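Local coordinates for protein possible thiamine biosynthesis enzyme (Candida albicans, PDB 2X7P) that probably binds a small ligand, perhaps a thiamine-related one, in the cleft between the two lobes of a periplasmic-binding-protein fold, at residues K18-P23 and V49-G54; I69-T74 and W203-S208; T93-P98 and K260-N265; S134-H139 and D194-P199. The protein carries 1 engineered substitution. All blocks are in the same frame, centred on the assembly; numbering follows the deposited sequence.

Contact 1: K18-P23 and V49-G54; sequences KVAYIP and VKVPEG. With AE3 (2-(2-ethoxyethoxy)ethanol), chain F.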
loop_
_atom_site.group_PDB
_atom_site.type_symbol
_atom_site.label_atom_id
_atom_site.label_comp_id
_atom_site.label_asym_id
_atom_site.label_seq_id
_atom_site.Cartn_x
_atom_site.Cartn_y
_atom_site.Cartn_z
ATOM N N LYS A 18 3.844 -18.708 -4.766
ATOM C CA LYS A 18 4.064 -17.611 -5.696
ATOM C C LYS A 18 3.678 -16.295 -5.030
ATOM O O LYS A 18 2.500 -16.030 -4.794
ATOM C CB LYS A 18 3.258 -17.820 -6.978
ATOM C CG LYS A 18 3.552 -19.135 -7.683
ATOM C CD LYS A 18 2.877 -19.201 -9.044
ATOM C CE LYS A 18 3.417 -18.129 -9.979
ATOM N NZ LYS A 18 2.777 -18.186 -11.323
ATOM N N VAL A 19 4.678 -15.476 -4.721
ATOM C CA VAL A 19 4.444 -14.226 -4.007
ATOM C C VAL A 19 4.479 -13.022 -4.941
ATOM O O VAL A 19 5.514 -12.709 -5.530
ATOM C CB VAL A 19 5.474 -14.022 -2.879
ATOM C CG1 VAL A 19 5.233 -12.696 -2.176
ATOM C CG2 VAL A 19 5.413 -15.178 -1.891
ATOM N N ALA A 20 3.340 -12.349 -5.070
ATOM C CA ALA A 20 3.244 -11.152 -5.895
ATOM C C ALA A 20 3.574 -9.911 -5.074
ATOM O O ALA A 20 2.844 -9.558 -4.149
ATOM C CB ALA A 20 1.854 -11.036 -6.502
ATOM N N TYR A 21 4.677 -9.255 -5.415
ATOM C CA TYR A 21 5.113 -8.069 -4.687
ATOM C C TYR A 21 5.190 -6.857 -5.606
ATOM O O TYR A 21 5.028 -6.972 -6.821
ATOM C CB TYR A 21 6.477 -8.314 -4.038
ATOM C CG TYR A 21 7.627 -8.295 -5.018
ATOM C CD1 TYR A 21 7.889 -9.387 -5.834
ATOM C CD2 TYR A 21 8.449 -7.182 -5.132
ATOM C CE1 TYR A 21 8.938 -9.373 -6.733
ATOM C CE2 TYR A 21 9.502 -7.158 -6.026
ATOM C CZ TYR A 21 9.741 -8.256 -6.825
ATOM O OH TYR A 21 10.789 -8.237 -7.719
ATOM N N ILE A 22 5.441 -5.694 -5.015
ATOM C CA ILE A 22 5.578 -4.459 -5.775
ATOM C C ILE A 22 7.014 -3.954 -5.697
ATOM O O ILE A 22 7.536 -3.730 -4.606
ATOM C CB ILE A 22 4.616 -3.374 -5.258
ATOM C CG1 ILE A 22 3.170 -3.870 -5.333
ATOM C CG2 ILE A 22 4.788 -2.088 -6.050
ATOM C CD1 ILE A 22 2.156 -2.896 -4.780
ATOM N N PRO A 23 7.657 -3.779 -6.862
ATOM C CA PRO A 23 9.059 -3.352 -6.949
ATOM C C PRO A 23 9.268 -1.939 -6.414
ATOM O O PRO A 23 9.455 -1.002 -7.189
ATOM C CB PRO A 23 9.346 -3.396 -8.453
ATOM C CG PRO A 23 8.011 -3.250 -9.099
ATOM C CD PRO A 23 7.048 -3.951 -8.191
ATOM N N VAL A 49 6.633 -12.733 -8.061
ATOM C CA VAL A 49 6.021 -12.171 -9.258
ATOM C C VAL A 49 5.959 -10.651 -9.160
ATOM O O VAL A 49 5.143 -10.100 -8.420
ATOM C CB VAL A 49 4.602 -12.725 -9.479
ATOM C CG1 VAL A 49 3.953 -12.063 -10.687
ATOM C CG2 VAL A 49 4.642 -14.236 -9.649
ATOM N N LYS A 50 6.829 -9.979 -9.907
ATOM C CA LYS A 50 6.880 -8.522 -9.905
ATOM C C LYS A 50 5.590 -7.928 -10.457
ATOM O O LYS A 50 5.153 -8.279 -11.552
ATOM C CB LYS A 50 8.076 -8.030 -10.723
ATOM C CG LYS A 50 8.257 -6.523 -10.716
ATOM C CD LYS A 50 9.390 -6.102 -11.638
ATOM C CE LYS A 50 10.698 -6.778 -11.254
ATOM N NZ LYS A 50 11.813 -6.391 -12.165
ATOM N N VAL A 51 4.982 -7.025 -9.692
ATOM C CA VAL A 51 3.737 -6.388 -10.104
ATOM C C VAL A 51 3.831 -4.870 -9.989
ATOM O O VAL A 51 3.465 -4.298 -8.963
ATOM C CB VAL A 51 2.546 -6.887 -9.264
ATOM C CG1 VAL A 51 1.247 -6.267 -9.759
ATOM C CG2 VAL A 51 2.465 -8.404 -9.306
ATOM N N PRO A 52 4.329 -4.213 -11.046
ATOM C CA PRO A 52 4.451 -2.752 -11.085
ATOM C C PRO A 52 3.088 -2.070 -11.165
ATOM O O PRO A 52 2.959 -0.903 -10.795
ATOM C CB PRO A 52 5.235 -2.494 -12.378
ATOM C CG PRO A 52 5.845 -3.811 -12.746
ATOM C CD PRO A 52 4.891 -4.844 -12.251
ATOM N N GLU A 53 2.085 -2.799 -11.644
ATOM C CA GLU A 53 0.752 -2.240 -11.845
ATOM C C GLU A 53 0.137 -1.704 -10.554
ATOM O O GLU A 53 -0.648 -0.756 -10.581
ATOM C CB GLU A 53 -0.178 -3.274 -12.487
ATOM C CG GLU A 53 0.250 -3.724 -13.877
ATOM C CD GLU A 53 1.442 -4.663 -13.852
ATOM O OE1 GLU A 53 1.722 -5.244 -12.782
ATOM O OE2 GLU A 53 2.097 -4.824 -14.903
ATOM N N GLY A 54 0.490 -2.315 -9.428
ATOM C CA GLY A 54 0.006 -1.858 -8.138
ATOM C C GLY A 54 -0.818 -2.886 -7.388
ATOM O O GLY A 54 -0.888 -4.052 -7.780
HETATM C C1 AE3 F . -1.058 0.970 -5.494
HETATM C C2 AE3 F . 0.218 0.255 -5.063
HETATM O O2 AE3 F . 1.286 1.191 -4.926
HETATM C C3 AE3 F . 2.432 0.554 -4.369
HETATM C C4 AE3 F . 3.626 1.500 -4.316
HETATM O O3 AE3 F . 3.279 2.711 -3.648
HETATM C C5 AE3 F . 3.924 2.805 -2.381
HETATM C C6 AE3 F . 5.145 3.709 -2.471
HETATM O O4 AE3 F . 4.890 4.769 -3.398
#

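Contact 2: I69-T74 and W203-S208; sequences IAIGLT and WVVATS. With AE3 (2-(2-ethoxyethoxy)ethanol), chain F.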
loop_
_atom_site.group_PDB
_atom_site.type_symbol
_atom_site.label_atom_id
_atom_site.label_comp_id
_atom_site.label_asym_id
_atom_site.label_seq_id
_atom_site.Cartn_x
_atom_site.Cartn_y
_atom_site.Cartn_z
ATOM N N ILE A 69 0.319 -15.435 -2.506
ATOM C CA ILE A 69 0.409 -14.333 -1.555
ATOM C C ILE A 69 0.606 -12.996 -2.263
ATOM O O ILE A 69 1.235 -12.929 -3.319
ATOM C CB ILE A 69 1.564 -14.555 -0.556
ATOM C CG1 ILE A 69 1.368 -15.871 0.198
ATOM C CG2 ILE A 69 1.667 -13.393 0.419
ATOM C CD1 ILE A 69 2.472 -16.179 1.185
ATOM N N ALA A 70 0.059 -11.937 -1.677
ATOM C CA ALA A 70 0.212 -10.595 -2.223
ATOM C C ALA A 70 0.554 -9.593 -1.123
ATOM O O ALA A 70 0.030 -9.674 -0.012
ATOM C CB ALA A 70 -1.053 -10.172 -2.956
ATOM N N ILE A 71 1.437 -8.653 -1.439
ATOM C CA ILE A 71 1.834 -7.623 -0.488
ATOM C C ILE A 71 1.646 -6.234 -1.090
ATOM O O ILE A 71 2.455 -5.786 -1.901
ATOM C CB ILE A 71 3.301 -7.799 -0.048
ATOM C CG1 ILE A 71 3.513 -9.191 0.552
ATOM C CG2 ILE A 71 3.696 -6.719 0.948
ATOM C CD1 ILE A 71 4.941 -9.467 0.970
ATOM N N GLY A 72 0.572 -5.559 -0.692
ATOM C CA GLY A 72 0.261 -4.246 -1.225
ATOM C C GLY A 72 -0.335 -3.306 -0.195
ATOM O O GLY A 72 -0.264 -3.560 1.008
ATOM N N LEU A 73 -0.925 -2.215 -0.672
ATOM C CA LEU A 73 -1.506 -1.205 0.204
ATOM C C LEU A 73 -2.694 -1.751 0.992
ATOM O O LEU A 73 -3.483 -2.544 0.480
ATOM C CB LEU A 73 -1.921 0.030 -0.596
ATOM C CG LEU A 73 -0.785 0.771 -1.303
ATOM C CD1 LEU A 73 -1.312 2.001 -2.022
ATOM C CD2 LEU A 73 0.301 1.153 -0.309
ATOM N N THR A 74 -2.812 -1.308 2.241
ATOM C CA THR A 74 -3.844 -1.801 3.146
ATOM C C THR A 74 -5.259 -1.489 2.667
ATOM O O THR A 74 -6.117 -2.372 2.634
ATOM C CB THR A 74 -3.662 -1.220 4.563
ATOM O OG1 THR A 74 -2.362 -1.561 5.058
ATOM C CG2 THR A 74 -4.721 -1.770 5.507
ATOM N N TRP A 203 1.238 -0.900 4.470
ATOM C CA TRP A 203 1.320 -2.184 3.771
ATOM C C TRP A 203 0.875 -3.374 4.621
ATOM O O TRP A 203 1.075 -3.392 5.835
ATOM C CB TRP A 203 2.743 -2.422 3.261
ATOM C CG TRP A 203 3.193 -1.421 2.246
ATOM C CD1 TRP A 203 3.508 -0.113 2.471
ATOM C CD2 TRP A 203 3.393 -1.647 0.846
ATOM N NE1 TRP A 203 3.884 0.492 1.296
ATOM C CE2 TRP A 203 3.823 -0.430 0.284
ATOM C CE3 TRP A 203 3.247 -2.762 0.013
ATOM C CZ2 TRP A 203 4.110 -0.295 -1.072
ATOM C CZ3 TRP A 203 3.532 -2.624 -1.333
ATOM C CH2 TRP A 203 3.958 -1.400 -1.862
ATOM N N VAL A 204 0.284 -4.370 3.967
ATOM C CA VAL A 204 -0.140 -5.596 4.637
ATOM C C VAL A 204 0.134 -6.833 3.785
ATOM O O VAL A 204 0.408 -6.730 2.589
ATOM C CB VAL A 204 -1.642 -5.574 4.983
ATOM C CG1 VAL A 204 -1.942 -4.492 6.007
ATOM C CG2 VAL A 204 -2.474 -5.378 3.724
ATOM N N VAL A 205 0.051 -8.002 4.412
ATOM C CA VAL A 205 0.217 -9.271 3.715
ATOM C C VAL A 205 -1.138 -9.942 3.527
ATOM O O VAL A 205 -1.900 -10.091 4.480
ATOM C CB VAL A 205 1.143 -10.221 4.492
ATOM C CG1 VAL A 205 1.283 -11.547 3.756
ATOM C CG2 VAL A 205 2.504 -9.577 4.709
ATOM N N ALA A 206 -1.435 -10.351 2.298
ATOM C CA ALA A 206 -2.728 -10.951 1.990
ATOM C C ALA A 206 -2.594 -12.257 1.210
ATOM O O ALA A 206 -1.544 -12.550 0.640
ATOM C CB ALA A 206 -3.601 -9.966 1.227
ATOM N N THR A 207 -3.674 -13.032 1.191
ATOM C CA THR A 207 -3.710 -14.301 0.476
ATOM C C THR A 207 -5.136 -14.614 0.038
ATOM O O THR A 207 -6.053 -13.827 0.274
ATOM C CB THR A 207 -3.186 -15.455 1.351
ATOM O OG1 THR A 207 -3.066 -16.646 0.563
ATOM C CG2 THR A 207 -4.133 -15.714 2.513
ATOM N N SER A 208 -5.321 -15.763 -0.603
ATOM C CA SER A 208 -6.644 -16.191 -1.041
ATOM C C SER A 208 -7.171 -17.302 -0.141
ATOM O O SER A 208 -6.407 -17.940 0.582
ATOM C CB SER A 208 -6.597 -16.673 -2.490
ATOM O OG SER A 208 -5.740 -17.794 -2.625
HETATM C C1 AE3 F . -1.058 0.970 -5.494
HETATM C C2 AE3 F . 0.218 0.255 -5.063
HETATM O O2 AE3 F . 1.286 1.191 -4.926
HETATM C C3 AE3 F . 2.432 0.554 -4.369
HETATM C C4 AE3 F . 3.626 1.500 -4.316
HETATM O O3 AE3 F . 3.279 2.711 -3.648
HETATM C C5 AE3 F . 3.924 2.805 -2.381
HETATM C C6 AE3 F . 5.145 3.709 -2.471
HETATM O O4 AE3 F . 4.890 4.769 -3.398
#

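Contact 3: T93-P98 and K260-N265; sequences TYVKSP and KTVEFN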
loop_
_atom_site.group_PDB
_atom_site.type_symbol
_atom_site.label_atom_id
_atom_site.label_comp_id
_atom_site.label_asym_id
_atom_site.label_seq_id
_atom_site.Cartn_x
_atom_site.Cartn_y
_atom_site.Cartn_z
ATOM N N THR A 93 0.255 -7.408 9.107
ATOM C CA THR A 93 0.753 -6.101 8.697
ATOM C C THR A 93 2.205 -6.191 8.241
ATOM O O THR A 93 3.045 -6.767 8.931
ATOM C CB THR A 93 0.651 -5.079 9.845
ATOM O OG1 THR A 93 -0.724 -4.900 10.209
ATOM C CG2 THR A 93 1.240 -3.740 9.426
ATOM N N TYR A 94 2.495 -5.621 7.077
ATOM C CA TYR A 94 3.852 -5.626 6.541
ATOM C C TYR A 94 4.609 -4.367 6.954
ATOM O O TYR A 94 5.772 -4.433 7.352
ATOM C CB TYR A 94 3.830 -5.761 5.017
ATOM C CG TYR A 94 5.204 -5.788 4.384
ATOM C CD1 TYR A 94 6.084 -6.832 4.638
ATOM C CD2 TYR A 94 5.618 -4.776 3.528
ATOM C CE1 TYR A 94 7.340 -6.864 4.063
ATOM C CE2 TYR A 94 6.872 -4.800 2.946
ATOM C CZ TYR A 94 7.729 -5.847 3.217
ATOM O OH TYR A 94 8.979 -5.877 2.641
ATOM N N VAL A 95 3.941 -3.223 6.855
ATOM C CA VAL A 95 4.524 -1.954 7.273
ATOM C C VAL A 95 3.637 -1.274 8.310
ATOM O O VAL A 95 2.480 -0.954 8.039
ATOM C CB VAL A 95 4.740 -1.004 6.081
ATOM C CG1 VAL A 95 5.220 0.354 6.567
ATOM C CG2 VAL A 95 5.732 -1.606 5.098
ATOM N N LYS A 96 4.189 -1.057 9.499
ATOM C CA LYS A 96 3.438 -0.473 10.602
ATOM C C LYS A 96 3.236 1.029 10.413
ATOM O O LYS A 96 2.192 1.574 10.770
ATOM C CB LYS A 96 4.143 -0.755 11.931
ATOM C CG LYS A 96 3.387 -0.281 13.160
ATOM C CD LYS A 96 4.097 -0.707 14.436
ATOM C CE LYS A 96 3.353 -0.234 15.674
ATOM N NZ LYS A 96 3.265 1.251 15.735
ATOM N N SER A 97 4.239 1.692 9.848
ATOM C CA SER A 97 4.168 3.128 9.609
ATOM C C SER A 97 3.209 3.448 8.464
ATOM O O SER A 97 3.041 2.644 7.548
ATOM C CB SER A 97 5.560 3.694 9.315
ATOM O OG SER A 97 6.158 3.033 8.214
ATOM N N PRO A 98 2.576 4.630 8.518
ATOM C CA PRO A 98 1.596 5.045 7.508
ATOM C C PRO A 98 2.261 5.501 6.213
ATOM O O PRO A 98 3.477 5.684 6.170
ATOM C CB PRO A 98 0.901 6.231 8.177
ATOM C CG PRO A 98 1.945 6.812 9.062
ATOM C CD PRO A 98 2.747 5.645 9.571
ATOM N N LYS A 260 14.197 6.829 7.068
ATOM C CA LYS A 260 13.918 7.552 8.305
ATOM C C LYS A 260 12.425 7.590 8.620
ATOM O O LYS A 260 12.030 7.841 9.759
ATOM C CB LYS A 260 14.458 8.982 8.223
ATOM C CG LYS A 260 15.970 9.099 8.308
ATOM C CD LYS A 260 16.410 10.540 8.092
ATOM C CE LYS A 260 17.877 10.736 8.433
ATOM N NZ LYS A 260 18.135 10.551 9.887
ATOM N N THR A 261 11.600 7.341 7.609
ATOM C CA THR A 261 10.155 7.477 7.751
ATOM C C THR A 261 9.441 6.132 7.817
ATOM O O THR A 261 8.265 6.064 8.170
ATOM C CB THR A 261 9.556 8.278 6.579
ATOM O OG1 THR A 261 9.631 7.501 5.379
ATOM C CG2 THR A 261 10.309 9.586 6.383
ATOM N N VAL A 262 10.151 5.063 7.472
ATOM C CA VAL A 262 9.530 3.747 7.364
ATOM C C VAL A 262 9.818 2.837 8.554
ATOM O O VAL A 262 10.959 2.711 8.997
ATOM C CB VAL A 262 9.955 3.030 6.068
ATOM C CG1 VAL A 262 9.478 1.585 6.079
ATOM C CG2 VAL A 262 9.412 3.769 4.858
ATOM N N GLU A 263 8.765 2.207 9.064
ATOM C CA GLU A 263 8.898 1.212 10.119
ATOM C C GLU A 263 8.168 -0.067 9.732
ATOM O O GLU A 263 6.939 -0.120 9.755
ATOM C CB GLU A 263 8.342 1.740 11.441
ATOM C CG GLU A 263 8.355 0.709 12.558
ATOM C CD GLU A 263 7.623 1.174 13.800
ATOM O OE1 GLU A 263 7.138 2.325 13.814
ATOM O OE2 GLU A 263 7.531 0.386 14.764
ATOM N N PHE A 264 8.927 -1.094 9.368
ATOM C CA PHE A 264 8.342 -2.388 9.048
ATOM C C PHE A 264 7.837 -3.063 10.319
ATOM O O PHE A 264 8.251 -2.712 11.424
ATOM C CB PHE A 264 9.360 -3.284 8.340
ATOM C CG PHE A 264 9.791 -2.768 6.997
ATOM C CD1 PHE A 264 9.055 -3.057 5.861
ATOM C CD2 PHE A 264 10.933 -1.994 6.870
ATOM C CE1 PHE A 264 9.447 -2.584 4.623
ATOM C CE2 PHE A 264 11.331 -1.519 5.636
ATOM C CZ PHE A 264 10.588 -1.814 4.511
ATOM N N ASN A 265 6.937 -4.026 10.158
ATOM C CA ASN A 265 6.391 -4.756 11.294
ATOM C C ASN A 265 7.330 -5.869 11.750
ATOM O O ASN A 265 7.242 -7.001 11.277
ATOM C CB ASN A 265 5.018 -5.333 10.950
ATOM C CG ASN A 265 4.394 -6.083 12.110
ATOM O OD1 ASN A 265 4.805 -5.927 13.260
ATOM N ND2 ASN A 265 3.391 -6.901 11.814
HETATM O O HOH W 1 5.802 7.220 7.572
#

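Contact 4: S134-H139 and D194-P199; sequences SFVLAH and DQIYTP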
loop_
_atom_site.group_PDB
_atom_site.type_symbol
_atom_site.label_atom_id
_atom_site.label_comp_id
_atom_site.label_asym_id
_atom_site.label_seq_id
_atom_site.Cartn_x
_atom_site.Cartn_y
_atom_site.Cartn_z
ATOM N N SER A 134 -8.444 12.168 -0.791
ATOM C CA SER A 134 -8.961 13.523 -0.954
ATOM C C SER A 134 -10.008 13.817 0.114
ATOM O O SER A 134 -10.203 14.967 0.507
ATOM C CB SER A 134 -9.561 13.717 -2.350
ATOM O OG SER A 134 -10.803 13.047 -2.473
ATOM N N PHE A 135 -10.676 12.766 0.580
ATOM C CA PHE A 135 -11.680 12.898 1.629
ATOM C C PHE A 135 -11.025 13.106 2.990
ATOM O O PHE A 135 -11.567 13.802 3.849
ATOM C CB PHE A 135 -12.591 11.670 1.657
ATOM C CG PHE A 135 -13.460 11.534 0.441
ATOM C CD1 PHE A 135 -12.993 10.890 -0.693
ATOM C CD2 PHE A 135 -14.744 12.052 0.428
ATOM C CE1 PHE A 135 -13.789 10.765 -1.814
ATOM C CE2 PHE A 135 -15.545 11.931 -0.692
ATOM C CZ PHE A 135 -15.068 11.287 -1.813
ATOM N N VAL A 136 -9.858 12.500 3.179
ATOM C CA VAL A 136 -9.095 12.680 4.408
ATOM C C VAL A 136 -8.533 14.096 4.461
ATOM O O VAL A 136 -8.494 14.722 5.520
ATOM C CB VAL A 136 -7.937 11.670 4.509
ATOM C CG1 VAL A 136 -7.135 11.905 5.780
ATOM C CG2 VAL A 136 -8.470 10.248 4.465
ATOM N N LEU A 137 -8.097 14.593 3.308
ATOM C CA LEU A 137 -7.585 15.953 3.201
ATOM C C LEU A 137 -8.652 16.965 3.601
ATOM O O LEU A 137 -8.423 17.819 4.457
ATOM C CB LEU A 137 -7.111 16.233 1.774
ATOM C CG LEU A 137 -6.615 17.651 1.488
ATOM C CD1 LEU A 137 -5.407 17.978 2.352
ATOM C CD2 LEU A 137 -6.285 17.820 0.014
ATOM N N ALA A 138 -9.822 16.859 2.977
ATOM C CA ALA A 138 -10.928 17.769 3.249
ATOM C C ALA A 138 -11.345 17.724 4.716
ATOM O O ALA A 138 -11.632 18.757 5.321
ATOM C CB ALA A 138 -12.112 17.447 2.352
ATOM N N HIS A 139 -11.377 16.522 5.280
ATOM C CA HIS A 139 -11.775 16.337 6.671
ATOM C C HIS A 139 -10.853 17.094 7.622
ATOM O O HIS A 139 -11.317 17.807 8.513
ATOM C CB HIS A 139 -11.791 14.850 7.029
ATOM C CG HIS A 139 -12.226 14.571 8.434
ATOM N ND1 HIS A 139 -11.348 14.560 9.496
ATOM C CD2 HIS A 139 -13.446 14.291 8.952
ATOM C CE1 HIS A 139 -12.008 14.287 10.608
ATOM N NE2 HIS A 139 -13.282 14.120 10.305
ATOM N N ASP A 194 0.771 20.675 0.202
ATOM C CA ASP A 194 0.342 20.020 1.433
ATOM C C ASP A 194 0.798 18.563 1.496
ATOM O O ASP A 194 1.190 17.979 0.487
ATOM C CB ASP A 194 -1.180 20.096 1.574
ATOM C CG ASP A 194 -1.637 19.974 3.013
ATOM O OD1 ASP A 194 -0.778 20.053 3.914
ATOM O OD2 ASP A 194 -2.853 19.805 3.243
ATOM N N GLN A 195 0.746 17.988 2.694
ATOM C CA GLN A 195 1.062 16.578 2.900
ATOM C C GLN A 195 0.045 15.947 3.843
ATOM O O GLN A 195 -0.406 16.583 4.793
ATOM C CB GLN A 195 2.468 16.413 3.480
ATOM C CG GLN A 195 3.594 16.774 2.528
ATOM C CD GLN A 195 4.962 16.519 3.134
ATOM O OE1 GLN A 195 5.081 16.254 4.331
ATOM N NE2 GLN A 195 6.000 16.598 2.310
ATOM N N ILE A 196 -0.312 14.693 3.581
ATOM C CA ILE A 196 -1.288 13.990 4.407
ATOM C C ILE A 196 -0.891 12.536 4.639
ATOM O O ILE A 196 -0.645 11.791 3.691
ATOM C CB ILE A 196 -2.693 14.020 3.770
ATOM C CG1 ILE A 196 -3.180 15.461 3.601
ATOM C CG2 ILE A 196 -3.677 13.231 4.618
ATOM C CD1 ILE A 196 -3.457 16.168 4.910
ATOM N N TYR A 197 -0.831 12.137 5.904
ATOM C CA TYR A 197 -0.564 10.747 6.252
ATOM C C TYR A 197 -1.844 9.922 6.196
ATOM O O TYR A 197 -2.939 10.446 6.393
ATOM C CB TYR A 197 0.051 10.643 7.649
ATOM C CG TYR A 197 1.533 10.937 7.700
ATOM C CD1 TYR A 197 2.460 10.004 7.254
ATOM C CD2 TYR A 197 2.005 12.140 8.205
ATOM C CE1 TYR A 197 3.816 10.265 7.303
ATOM C CE2 TYR A 197 3.360 12.410 8.258
ATOM C CZ TYR A 197 4.260 11.470 7.806
ATOM O OH TYR A 197 5.610 11.733 7.856
ATOM N N THR A 198 -1.698 8.630 5.923
ATOM C CA THR A 198 -2.829 7.714 5.973
ATOM C C THR A 198 -3.123 7.357 7.424
ATOM O O THR A 198 -2.206 7.080 8.196
ATOM C CB THR A 198 -2.550 6.421 5.186
ATOM O OG1 THR A 198 -1.401 5.763 5.733
ATOM C CG2 THR A 198 -2.303 6.728 3.717
ATOM N N PRO A 199 -4.409 7.370 7.802
ATOM C CA PRO A 199 -4.818 7.026 9.168
ATOM C C PRO A 199 -4.386 5.614 9.542
ATOM O O PRO A 199 -4.205 5.311 10.721
ATOM C CB PRO A 199 -6.347 7.102 9.103
ATOM C CG PRO A 199 -6.638 8.009 7.957
ATOM C CD PRO A 199 -5.553 7.752 6.958
#

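Contact 1: K18-P23 and V49-G54
V49 N donates to V19 O over 2.8 Å with an N-H...O angle of 167°, the shortest and straightest bond between the two segments. V49 O takes one hydrogen bond and one weaker CA-H...O contact: Y21 N reaches V49 O at 3.2 Å in a more bent bond, while A20 CA lies 3.3 Å from V49 O. Y21 O then accepts V51 N at 2.9 Å. Together these place A20 beside V49 and Y21 beside K50 in parallel register.

On the A20 side of the sheet, A20 CB meets V51 CG2 at 3.9 Å, and L58 of helix 55-63 covers both residues. On the other side the Y21 ring leans obliquely across the V49-K50 backbone, because CG is set between the backbone N and the carbonyl carbon (chi1 75°). Y21 OH thereby comes to 3.8 Å from K50 CE. P23 crosses the lysine chain at about a right angle, P23 CG lying 3.7 Å from K50 CG. Beyond the strands, I22 CD1 comes within 3.5 Å of C3 of the bound ethoxyethoxyethanol. V51-G54 forms a type I turn, and G54 takes the N-cap position of helix 55-63. Two neighbouring parallel strands joined through helices 28-35 and 38-41 make a beta-alpha-beta crossover, with the strand ends facing the probable ligand cleft, consistent with a type II periplasmic binding protein fold.

Contact 2: I69-T74 and W203-S208
An antiparallel pair within a mixed five-stranded sheet joins 69-74 to 203-208, with A70 and A206 as its regular hydrogen-bonded pair. A70 N gives a nearly straight bond to A206 O (2.9 Å, 171°), and A206 N returns one to A70 O at 2.8 Å. V204 N donates to G72 O at 3.1 Å, whereas the reciprocal bond from G72 N to V204 O is weak. The short segment axes run at 149°, so the strands are twisted.

I69 CG2 touches V205 CG1 at 3.8 Å on one side of the sheet; on the other, F77 of helix 74-82 covers A70, V204 and A206. Two groups of 69-74 meet the W203 indole, as does the F26 ring from outside. L73 CD2 sits over one face, 4.1 Å from the five-membered ring centroid and 20° off its normal, a CH-pi contact, while I71 O lies at the ring edge in plane, 3.4 Å from W203 CZ3. C5 of the bound ethoxyethoxyethanol also lies near that plane, 3.4 Å from W203 CZ2, and L73 CD1 borders the same molecule. Strand order 2-1-3-5-4, with 203-208 re-entering antiparallel after the second lobe, is characteristic of type II periplasmic binding proteins.

Contact 3: T93-P98 and K260-N265
E263 O is gripped by two successive amides: K96 N at 2.9 Å, nearly end-on to the carbonyl, and S97 N at 3.3 Å, in the carbonyl plane on a lone pair. The S97 hydroxyl returns the grip from the same segment, S97 OG accepting E263 N at 2.9 Å and 172°. Setting S97 OG between the backbone N and the carbonyl carbon (chi1 57°) turns it to meet that amide. At the far end N265 makes two bonds, ND2 to T93 O at 2.9 Å, with the acceptor in the amide plane, and backbone N to Y94 O at 3.1 Å. Between them the F264 edge points at the Y94 face in an offset edge-to-face pair, centroids 5.5 Å apart and planes at 71°, and V95 CG2 packs on F264 CD1 at 3.7 Å.

Residues 96-98 lead out of strand 88-95 toward strand 100-106 of the second lobe, consistent with one of the interlobe crossovers of a type II binding protein, so the loop 260-265 lies along a probable hinge.

Further out, a water donates to P98 O and T261 O. N265 OD1 accepts R267 N, so with the ND2 bond both ends of the amide are held, while Y94 OH is hydrogen-bonded to F26 O. F264 has a second edge-to-face partner in Y233. The K96 and S97 carbonyls accept the hydroxyls of S201 and S202, on the returning crossover.

Contact 4: S134-H139 and D194-P199
L137 and V136 share the apolar contact with I196, and P199 extends it. L137 CD1 touches I196 CG1 at 3.6 Å, the two side chains crossing at about a right angle. With CG anti to the backbone N (chi1 177°), the leucine carries its methyl groups over to the strand, although its CB does not point that way. V136 CG1 meets I196 CG2 at 3.9 Å, and these two side chains slide past each other in opposite directions. I196 is therefore wedged between consecutive helix residues, one against each of its branches. P199 CG lies farther off, 4.5 Å from V136 CG1.

Polar atoms add only van der Waals contact. D194 OD2 comes to 3.3 Å from L137 CD1, so a carboxylate oxygen rests on a methyl group, while D194 OD1 is turned back to accept a weak bond from Q195 N at 2.8 Å.

No backbone bond joins the segments; the helix keeps its i to i+4 bonds, such as A138 N to S134 O, and the strand bonds to strand 100-106. The short helix axis passes 9.2 Å from that of the strand, at 108°. Helix 129-141 thus covers strand 190-197, an outermost strand of the second sheet. M133 and Q140 also touch I196, L137 reaches V103 on strand 100-106, and T285 of helix 275-288 meets both V136 and P199.

Contacts 1, 2 and 3 all reach the first lobe's five-stranded sheet, while contact 4 lies in the second. Strands 19-21 and 69-73 are neighbours, so contacts 1 and 2 touch directly, their centres 10 Å apart, and both border the bound ethoxyethoxyethanol. Contacts 2 and 3, centres 14 Å apart, meet where W203 O probably accepts Y94 N and V95 N. Along the chain, contact 1 closes before the others open; contacts 2 and 3 cross, and contact 4 is nested inside both. Contact 4 is 27 Å from contact 1, centre to centre, yet P98 packs on Y197 and T198, so contacts 3 and 4 meet where the chain probably crosses between the lobes.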